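Local coordinates for putative flagellar motor switch protein FliN (Thermotoga maritima, PDB 1O6A) that probably forms part of the C-ring switch complex of the flagellar motor, which sets the direction of rotation, at residues 21-26 with 56-61; 63-68 with 88-93; 28-33 with 46-51. All coordinates share one frame; numbering follows the deposited sequence.

Contact 1 (21-26 with 56-61); sequences LKVTVE and VDILVN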
loop_
_atom_site.group_PDB
_atom_site.type_symbol
_atom_site.label_atom_id
_atom_site.label_comp_id
_atom_site.label_asym_id
_atom_site.label_seq_id
_atom_site.Cartn_x
_atom_site.Cartn_y
_atom_site.Cartn_z
ATOM N N LEU A 21 8.420 -2.929 -12.778
ATOM C CA LEU A 21 7.308 -2.125 -12.369
ATOM C C LEU A 21 7.221 -2.207 -10.876
ATOM O O LEU A 21 7.518 -3.251 -10.276
ATOM C CB LEU A 21 6.014 -2.654 -12.990
ATOM C CG LEU A 21 5.919 -2.582 -14.515
ATOM C CD1 LEU A 21 4.598 -3.145 -14.947
ATOM C CD2 LEU A 21 6.042 -1.175 -14.944
ATOM N N LYS A 22 6.819 -1.094 -10.276
ATOM C CA LYS A 22 6.668 -1.011 -8.830
ATOM C C LYS A 22 5.276 -1.432 -8.380
ATOM O O LYS A 22 4.287 -0.833 -8.784
ATOM C CB LYS A 22 6.927 0.419 -8.378
ATOM C CG LYS A 22 7.019 0.582 -6.869
ATOM C CD LYS A 22 8.403 0.136 -6.368
ATOM C CE LYS A 22 8.291 -0.962 -5.309
ATOM N NZ LYS A 22 9.634 -1.304 -4.762
ATOM N N VAL A 23 5.209 -2.436 -7.510
ATOM C CA VAL A 23 3.950 -2.940 -7.004
ATOM C C VAL A 23 3.855 -2.568 -5.531
ATOM O O VAL A 23 4.817 -2.728 -4.779
ATOM C CB VAL A 23 3.877 -4.462 -7.185
ATOM C CG1 VAL A 23 2.562 -5.014 -6.672
ATOM C CG2 VAL A 23 4.094 -4.822 -8.635
ATOM N N THR A 24 2.710 -2.016 -5.151
ATOM C CA THR A 24 2.398 -1.622 -3.769
ATOM C C THR A 24 1.085 -2.275 -3.373
ATOM O O THR A 24 0.159 -2.353 -4.192
ATOM C CB THR A 24 2.280 -0.071 -3.646
ATOM O OG1 THR A 24 1.284 0.431 -4.550
ATOM C CG2 THR A 24 3.539 0.653 -4.067
ATOM N N VAL A 25 0.986 -2.735 -2.124
ATOM C CA VAL A 25 -0.215 -3.326 -1.628
ATOM C C VAL A 25 -0.649 -2.467 -0.442
ATOM O O VAL A 25 0.134 -2.183 0.492
ATOM C CB VAL A 25 0.018 -4.751 -1.210
ATOM C CG1 VAL A 25 -1.215 -5.349 -0.552
ATOM C CG2 VAL A 25 0.478 -5.612 -2.418
ATOM N N GLU A 26 -1.888 -1.999 -0.515
ATOM C CA GLU A 26 -2.437 -1.045 0.463
ATOM C C GLU A 26 -3.529 -1.696 1.276
ATOM O O GLU A 26 -4.414 -2.391 0.763
ATOM C CB GLU A 26 -3.061 0.159 -0.240
ATOM C CG GLU A 26 -2.079 1.038 -0.969
ATOM C CD GLU A 26 -2.693 2.311 -1.507
ATOM O OE1 GLU A 26 -3.882 2.586 -1.230
ATOM O OE2 GLU A 26 -1.961 3.067 -2.189
ATOM N N VAL A 56 -7.452 -6.355 0.066
ATOM C CA VAL A 56 -6.439 -5.299 0.025
ATOM C C VAL A 56 -6.239 -4.885 -1.417
ATOM O O VAL A 56 -6.574 -5.643 -2.347
ATOM C CB VAL A 56 -5.087 -5.721 0.639
ATOM C CG1 VAL A 56 -5.295 -6.040 2.109
ATOM C CG2 VAL A 56 -4.438 -6.848 -0.106
ATOM N N ASP A 57 -5.755 -3.683 -1.604
ATOM C CA ASP A 57 -5.557 -3.160 -2.946
ATOM C C ASP A 57 -4.141 -3.381 -3.476
ATOM O O ASP A 57 -3.169 -3.237 -2.738
ATOM C CB ASP A 57 -5.838 -1.671 -2.967
ATOM C CG ASP A 57 -7.227 -1.359 -2.420
ATOM O OD1 ASP A 57 -8.187 -1.943 -2.969
ATOM O OD2 ASP A 57 -7.426 -0.687 -1.384
ATOM N N ILE A 58 -4.040 -3.645 -4.780
ATOM C CA ILE A 58 -2.753 -3.920 -5.400
ATOM C C ILE A 58 -2.562 -2.940 -6.525
ATOM O O ILE A 58 -3.353 -2.929 -7.454
ATOM C CB ILE A 58 -2.732 -5.346 -5.977
ATOM C CG1 ILE A 58 -3.004 -6.374 -4.872
ATOM C CG2 ILE A 58 -1.412 -5.625 -6.673
ATOM C CD1 ILE A 58 -3.466 -7.676 -5.412
ATOM N N LEU A 59 -1.569 -2.066 -6.375
ATOM C CA LEU A 59 -1.312 -0.986 -7.327
ATOM C C LEU A 59 -0.000 -1.259 -8.056
ATOM O O LEU A 59 0.973 -1.729 -7.454
ATOM C CB LEU A 59 -1.221 0.354 -6.613
ATOM C CG LEU A 59 -2.559 0.818 -6.016
ATOM C CD1 LEU A 59 -2.794 0.192 -4.654
ATOM C CD2 LEU A 59 -2.615 2.325 -5.964
ATOM N N VAL A 60 0.028 -0.907 -9.332
ATOM C CA VAL A 60 1.218 -1.058 -10.133
ATOM C C VAL A 60 1.499 0.317 -10.687
ATOM O O VAL A 60 0.622 0.922 -11.299
ATOM C CB VAL A 60 1.060 -2.149 -11.209
ATOM C CG1 VAL A 60 2.356 -2.257 -12.039
ATOM C CG2 VAL A 60 0.787 -3.477 -10.568
ATOM N N ASN A 61 2.701 0.845 -10.408
ATOM C CA ASN A 61 3.018 2.239 -10.673
ATOM C C ASN A 61 1.852 3.165 -10.332
ATOM O O ASN A 61 1.492 4.037 -11.114
ATOM C CB ASN A 61 3.449 2.428 -12.135
ATOM C CG ASN A 61 4.761 1.766 -12.460
ATOM O OD1 ASN A 61 5.448 1.228 -11.602
ATOM N ND2 ASN A 61 5.125 1.812 -13.735
HETATM O O HOH W 1 -6.342 1.515 -0.237
#
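V23 sits between I58 and V60 in an antiparallel beta ladder joining strands 20-33 and 56-60, and the pairing illustrates how a twisted sheet interlocks its side chains. Along the face that carries V23, V25, I58 and V60, the two methyls of V23 divide their work: CG1 lies 4.0 Å from I58 CG2, while CG2 meets V60 CG2, so this valine fills the notch between two neighbours of the facing strand. One step further along, V25 holds CG1 anti to its backbone N (chi1 174°), which places this methyl 3.6 Å from V56 CG2. At the other end L21 leans its CD1 and CB on V60 CG1. V79 and I81 of strand 76-84 also pack on this face.

On the reverse face the isobutyl group of L59 reaches diagonally to E26 and crosses it at about a right angle, CD1 lying 3.8 Å from both CG and CD of the glutamate. The E26 and D57 carboxylates share a water, through OE1 and OD2, and form salt bridges to R29 and K50 respectively, which probably eases their like charge. The outer edge of strand 20-33 continues the sheet into the second subunit. Just past the end of its strand, N61 finishes the ladder with a two-point grip on K22: its backbone N donates to K22 O at 2.8 Å, and its side-chain OD1 accepts from K22 N at 3.0 Å.

Contact 2 (63-68 with 88-93); sequences KLIARG and KERLEL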
loop_
_atom_site.group_PDB
_atom_site.type_symbol
_atom_site.label_atom_id
_atom_site.label_comp_id
_atom_site.label_asym_id
_atom_site.label_seq_id
_atom_site.Cartn_x
_atom_site.Cartn_y
_atom_site.Cartn_z
ATOM N N LYS A 63 -1.386 2.597 -10.103
ATOM C CA LYS A 63 -2.687 2.302 -10.726
ATOM C C LYS A 63 -3.268 1.038 -10.100
ATOM O O LYS A 63 -2.585 0.051 -9.976
ATOM C CB LYS A 63 -2.507 2.065 -12.239
ATOM C CG LYS A 63 -1.901 3.245 -12.988
ATOM C CD LYS A 63 -2.877 4.403 -13.142
ATOM C CE LYS A 63 -2.196 5.579 -13.902
ATOM N NZ LYS A 63 -2.992 6.858 -13.841
ATOM N N LEU A 64 -4.527 1.080 -9.699
ATOM C CA LEU A 64 -5.184 -0.071 -9.109
ATOM C C LEU A 64 -5.481 -1.073 -10.198
ATOM O O LEU A 64 -6.239 -0.782 -11.120
ATOM C CB LEU A 64 -6.479 0.358 -8.431
ATOM C CG LEU A 64 -7.287 -0.760 -7.807
ATOM C CD1 LEU A 64 -6.587 -1.299 -6.584
ATOM C CD2 LEU A 64 -8.689 -0.233 -7.503
ATOM N N ILE A 65 -4.840 -2.233 -10.162
ATOM C CA ILE A 65 -5.166 -3.250 -11.178
ATOM C C ILE A 65 -5.768 -4.518 -10.593
ATOM O O ILE A 65 -6.307 -5.347 -11.329
ATOM C CB ILE A 65 -3.971 -3.607 -12.042
ATOM C CG1 ILE A 65 -2.868 -4.219 -11.232
ATOM C CG2 ILE A 65 -3.419 -2.396 -12.858
ATOM C CD1 ILE A 65 -2.209 -5.320 -11.998
ATOM N N ALA A 66 -5.675 -4.677 -9.286
ATOM C CA ALA A 66 -6.087 -5.915 -8.641
ATOM C C ALA A 66 -6.370 -5.714 -7.163
ATOM O O ALA A 66 -6.035 -4.676 -6.581
ATOM C CB ALA A 66 -5.024 -6.978 -8.839
ATOM N N ARG A 67 -7.051 -6.684 -6.583
ATOM C CA ARG A 67 -7.243 -6.747 -5.125
ATOM C C ARG A 67 -6.998 -8.174 -4.681
ATOM O O ARG A 67 -6.982 -9.103 -5.527
ATOM C CB ARG A 67 -8.645 -6.249 -4.760
ATOM C CG ARG A 67 -8.909 -4.793 -5.177
ATOM C CD ARG A 67 -10.054 -4.007 -4.364
ATOM N NE ARG A 67 -11.289 -4.728 -4.494
ATOM C CZ ARG A 67 -12.388 -4.466 -3.795
ATOM N NH1 ARG A 67 -12.394 -3.478 -2.941
ATOM N NH2 ARG A 67 -13.467 -5.224 -3.944
ATOM N N GLY A 68 -6.725 -8.376 -3.402
ATOM C CA GLY A 68 -6.440 -9.697 -2.927
ATOM C C GLY A 68 -6.493 -9.882 -1.441
ATOM O O GLY A 68 -6.927 -9.014 -0.681
ATOM N N LYS A 88 -5.456 -6.714 -21.088
ATOM C CA LYS A 88 -5.603 -5.523 -21.912
ATOM C C LYS A 88 -5.865 -4.273 -21.066
ATOM O O LYS A 88 -5.278 -3.223 -21.316
ATOM C CB LYS A 88 -6.750 -5.714 -22.894
ATOM C CG LYS A 88 -6.840 -4.612 -23.930
ATOM C CD LYS A 88 -7.816 -4.975 -25.054
ATOM C CE LYS A 88 -8.597 -3.745 -25.549
ATOM N NZ LYS A 88 -9.868 -3.549 -24.791
ATOM N N GLU A 89 -6.726 -4.379 -20.050
ATOM C CA GLU A 89 -6.993 -3.224 -19.178
ATOM C C GLU A 89 -5.779 -2.837 -18.345
ATOM O O GLU A 89 -5.588 -1.660 -18.030
ATOM C CB GLU A 89 -8.208 -3.473 -18.291
ATOM C CG GLU A 89 -9.509 -3.573 -19.099
ATOM C CD GLU A 89 -10.723 -4.047 -18.292
ATOM O OE1 GLU A 89 -10.607 -4.918 -17.387
ATOM O OE2 GLU A 89 -11.837 -3.561 -18.589
ATOM N N ARG A 90 -4.931 -3.807 -18.007
ATOM C CA ARG A 90 -3.731 -3.509 -17.222
ATOM C C ARG A 90 -2.785 -2.636 -18.078
ATOM O O ARG A 90 -2.200 -1.665 -17.599
ATOM C CB ARG A 90 -3.007 -4.805 -16.818
ATOM C CG ARG A 90 -3.728 -5.677 -15.830
ATOM C CD ARG A 90 -3.134 -7.060 -15.648
ATOM N NE ARG A 90 -4.181 -8.073 -15.693
ATOM C CZ ARG A 90 -3.995 -9.370 -15.536
ATOM N NH1 ARG A 90 -2.775 -9.881 -15.347
ATOM N NH2 ARG A 90 -5.057 -10.171 -15.584
ATOM N N LEU A 91 -2.646 -2.993 -19.345
ATOM C CA LEU A 91 -1.854 -2.190 -20.276
ATOM C C LEU A 91 -2.377 -0.783 -20.423
ATOM O O LEU A 91 -1.591 0.172 -20.469
ATOM C CB LEU A 91 -1.846 -2.840 -21.657
ATOM C CG LEU A 91 -0.645 -3.711 -21.938
ATOM C CD1 LEU A 91 -0.770 -4.255 -23.363
ATOM C CD2 LEU A 91 0.682 -2.916 -21.745
ATOM N N GLU A 92 -3.695 -0.660 -20.554
ATOM C CA GLU A 92 -4.338 0.631 -20.774
ATOM C C GLU A 92 -4.048 1.537 -19.591
ATOM O O GLU A 92 -3.680 2.691 -19.763
ATOM C CB GLU A 92 -5.857 0.484 -20.937
ATOM C CG GLU A 92 -6.310 -0.023 -22.305
ATOM C CD GLU A 92 -7.789 -0.427 -22.359
ATOM O OE1 GLU A 92 -8.515 -0.319 -21.337
ATOM O OE2 GLU A 92 -8.238 -0.865 -23.443
ATOM N N LEU A 93 -4.228 1.004 -18.391
ATOM C CA LEU A 93 -4.078 1.785 -17.170
ATOM C C LEU A 93 -2.642 2.229 -16.984
ATOM O O LEU A 93 -2.382 3.341 -16.531
ATOM C CB LEU A 93 -4.483 0.953 -15.965
ATOM C CG LEU A 93 -5.970 0.831 -15.677
ATOM C CD1 LEU A 93 -6.220 -0.283 -14.701
ATOM C CD2 LEU A 93 -6.504 2.140 -15.111
#
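K63 and I65 meet L93 and R90 in a largely apolar packing of strand on helix, at the end of the antiparallel sheet where strand 63-73 begins and the C-terminal helix 87-94 passes by. The two segments run nearly antiparallel, at 159°, with 9.1 Å between their axes, and no hydrogen bond links them. L93 provides the main bump: its CD1 methyl comes 3.6 Å from L64 O and 4.0 Å from I65 CG2, touching the strand through backbone and side chain alike. I65 sends its other branch to R90. With CG1 held between backbone N and carbonyl carbon (chi1 63°), CD1 reaches across the arginine chain at about a right angle and stands 4.1 Å from both CG and CD. I65 also forms a classic beta bulge with A66 opposite I58.

K63 lays its methylenes alongside the end of the helix, CE approaching L93 O to 3.5 Å, before NZ continues to a salt bridge with E96. The guanidinium group of R90 likewise leaves the contact: NE binds V85 O, and NH1 binds V37 O and M40 O of the second subunit. The chemistry is therefore split along each long side chain, carbon packing strand on helix with little directional demand, while the charged ends provide the directed bonds, and those of R90 NH1 tie this corner to the second subunit.

Contact 3 (28-33 with 46-51); sequences GRTRMT and IELDKL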
loop_
_atom_site.group_PDB
_atom_site.type_symbol
_atom_site.label_atom_id
_atom_site.label_comp_id
_atom_site.label_asym_id
_atom_site.label_seq_id
_atom_site.Cartn_x
_atom_site.Cartn_y
_atom_site.Cartn_z
ATOM N N GLY A 28 -5.337 0.389 3.186
ATOM C CA GLY A 28 -6.367 1.401 3.187
ATOM C C GLY A 28 -5.781 2.791 3.252
ATOM O O GLY A 28 -4.558 2.969 3.404
ATOM N N ARG A 29 -6.685 3.754 3.137
ATOM C CA ARG A 29 -6.347 5.175 3.160
ATOM C C ARG A 29 -7.257 5.977 4.054
ATOM O O ARG A 29 -8.358 5.563 4.384
ATOM C CB ARG A 29 -6.489 5.743 1.740
ATOM C CG ARG A 29 -5.664 5.060 0.688
ATOM C CD ARG A 29 -5.715 5.806 -0.647
ATOM N NE ARG A 29 -4.795 5.181 -1.600
ATOM C CZ ARG A 29 -4.473 5.694 -2.773
ATOM N NH1 ARG A 29 -4.970 6.851 -3.163
ATOM N NH2 ARG A 29 -3.620 5.059 -3.558
ATOM N N THR A 30 -6.779 7.151 4.453
ATOM C CA THR A 30 -7.607 8.169 5.065
ATOM C C THR A 30 -6.953 9.518 4.824
ATOM O O THR A 30 -6.018 9.618 4.041
ATOM C CB THR A 30 -7.861 7.871 6.568
ATOM O OG1 THR A 30 -8.788 8.818 7.113
ATOM C CG2 THR A 30 -6.614 7.991 7.405
ATOM N N ARG A 31 -7.502 10.554 5.428
ATOM C CA ARG A 31 -6.922 11.869 5.395
ATOM C C ARG A 31 -6.921 12.437 6.813
ATOM O O ARG A 31 -7.756 12.091 7.640
ATOM C CB ARG A 31 -7.682 12.754 4.427
ATOM C CG ARG A 31 -7.611 12.309 2.986
ATOM C CD ARG A 31 -8.293 13.264 1.992
ATOM N NE ARG A 31 -9.610 13.621 2.509
ATOM C CZ ARG A 31 -10.079 14.844 2.653
ATOM N NH1 ARG A 31 -9.424 15.904 2.187
ATOM N NH2 ARG A 31 -11.293 15.004 3.167
HETATM N N MSE A 32 -5.939 13.258 7.110
HETATM C CA MSE A 32 -5.892 13.968 8.384
HETATM C C MSE A 32 -5.172 15.294 8.206
HETATM O O MSE A 32 -4.447 15.489 7.249
HETATM C CB MSE A 32 -5.182 13.097 9.418
HETATM C CG MSE A 32 -3.816 12.881 9.079
HETATM SE SE MSE A 32 -2.852 11.760 10.491
HETATM C CE MSE A 32 -4.045 10.447 10.674
ATOM N N THR A 33 -5.344 16.172 9.163
ATOM C CA THR A 33 -4.696 17.455 9.134
ATOM C C THR A 33 -3.260 17.330 9.555
ATOM O O THR A 33 -2.840 16.368 10.201
ATOM C CB THR A 33 -5.387 18.474 10.045
ATOM O OG1 THR A 33 -5.316 18.036 11.413
ATOM C CG2 THR A 33 -6.876 18.581 9.710
ATOM N N ILE A 46 -5.286 5.059 13.891
ATOM C CA ILE A 46 -5.710 5.683 12.635
ATOM C C ILE A 46 -6.712 4.750 11.960
ATOM O O ILE A 46 -6.388 3.614 11.604
ATOM C CB ILE A 46 -4.519 5.911 11.697
ATOM C CG1 ILE A 46 -3.432 6.780 12.372
ATOM C CG2 ILE A 46 -4.984 6.477 10.313
ATOM C CD1 ILE A 46 -2.166 6.828 11.566
ATOM N N GLU A 47 -7.934 5.218 11.786
ATOM C CA GLU A 47 -8.961 4.397 11.119
ATOM C C GLU A 47 -8.921 4.645 9.622
ATOM O O GLU A 47 -8.731 5.780 9.146
ATOM C CB GLU A 47 -10.324 4.730 11.704
ATOM C CG GLU A 47 -11.438 3.846 11.227
ATOM C CD GLU A 47 -12.737 4.153 11.974
ATOM O OE1 GLU A 47 -12.672 4.650 13.144
ATOM O OE2 GLU A 47 -13.801 3.911 11.380
ATOM N N LEU A 48 -9.069 3.572 8.851
ATOM C CA LEU A 48 -8.982 3.632 7.416
ATOM C C LEU A 48 -10.347 3.387 6.730
ATOM O O LEU A 48 -11.315 2.928 7.342
ATOM C CB LEU A 48 -7.987 2.592 6.934
ATOM C CG LEU A 48 -6.584 2.668 7.517
ATOM C CD1 LEU A 48 -5.836 1.360 7.127
ATOM C CD2 LEU A 48 -5.902 3.919 7.044
ATOM N N ASP A 49 -10.389 3.723 5.454
ATOM C CA ASP A 49 -11.580 3.660 4.651
ATOM C C ASP A 49 -11.931 2.264 4.182
ATOM O O ASP A 49 -12.935 2.091 3.552
ATOM C CB ASP A 49 -11.484 4.648 3.447
ATOM C CG ASP A 49 -10.359 4.287 2.382
ATOM O OD1 ASP A 49 -9.590 3.264 2.458
ATOM O OD2 ASP A 49 -10.194 5.050 1.372
ATOM N N LYS A 50 -11.190 1.273 4.600
ATOM C CA LYS A 50 -11.443 -0.116 4.216
ATOM C C LYS A 50 -12.272 -0.876 5.272
ATOM O O LYS A 50 -12.053 -0.750 6.467
ATOM C CB LYS A 50 -10.101 -0.791 3.975
ATOM C CG LYS A 50 -10.242 -2.190 3.261
ATOM C CD LYS A 50 -8.902 -2.855 2.899
ATOM C CE LYS A 50 -8.199 -2.117 1.733
ATOM N NZ LYS A 50 -9.016 -2.072 0.514
ATOM N N LEU A 51 -13.257 -1.638 4.805
ATOM C CA LEU A 51 -14.136 -2.386 5.660
ATOM C C LEU A 51 -13.670 -3.819 5.814
ATOM O O LEU A 51 -13.121 -4.413 4.899
ATOM C CB LEU A 51 -15.598 -2.381 5.121
ATOM C CG LEU A 51 -16.217 -0.990 4.899
ATOM C CD1 LEU A 51 -17.438 -1.022 3.983
ATOM C CD2 LEU A 51 -16.552 -0.319 6.177
HETATM O O HOH W 2 -8.704 8.394 9.918
#
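D49 curls its carboxylate back over R29, a worked example of a side chain taking over where backbone pairing gives out. Its CG stands between its own backbone N and carbonyl carbon (chi1 66°), and from there OD1 accepts R29 N at 3.0 Å, the donor arriving from above the carboxylate plane. The return bond, D49 N to R29 O, measures 2.9 Å, so D49 grips R29 N-H with its carboxylate and R29 C=O with its backbone N, at the corner in 46-51. The guanidinium group of R29 points elsewhere and pairs with E26.

Beside this clasp the two methyls of L48 rest on backbone: CD1 lies 4.0 Å from G28 CA, and CD2 is near R29 C. At its backbone angles G28 has no room for a CB, which would press on the preceding carbonyl O and L48 CB. Farther along, T30 rests CG2 on I46 CG2, 3.7 Å away, while its OG1 shares a water with E47 O. M32, a selenomethionine, folds its chain at the last torsion (chi3 48°) and brings CE to 4.1 Å from I46 CG1, across that side chain. With an alanine in place of I46, M32 CE would probably lose the branch it lies across and T30 CG2 one apolar neighbour, leaving the selenomethionine end freer to turn.

Both segments also form antiparallel ladders with the second subunit, and strands that diverge at 123° within one chain while pairing with the other are consistent with the intertwined dimers of the FliN C-terminal family.

Overall arrangement
Contact 1 is the hub, its centre about 3 Å from that of the chain. Contact 2 follows it through the neighbouring strand of the sheet, with centres about 10 Å apart, joined where V56 N probably bonds to G68 O at 2.8 Å. Contact 3 uses the far end of strand 20-33, about 17 Å from contact 1 between centres, and is tied back by the 2.8 Å salt bridge from K50 NZ to D57 OD2. Contacts 2 and 3 lie on opposite sides of the chain's centre, their own centres about 23 Å apart, and do not touch. All three reach the second subunit, making the dimer their common frame.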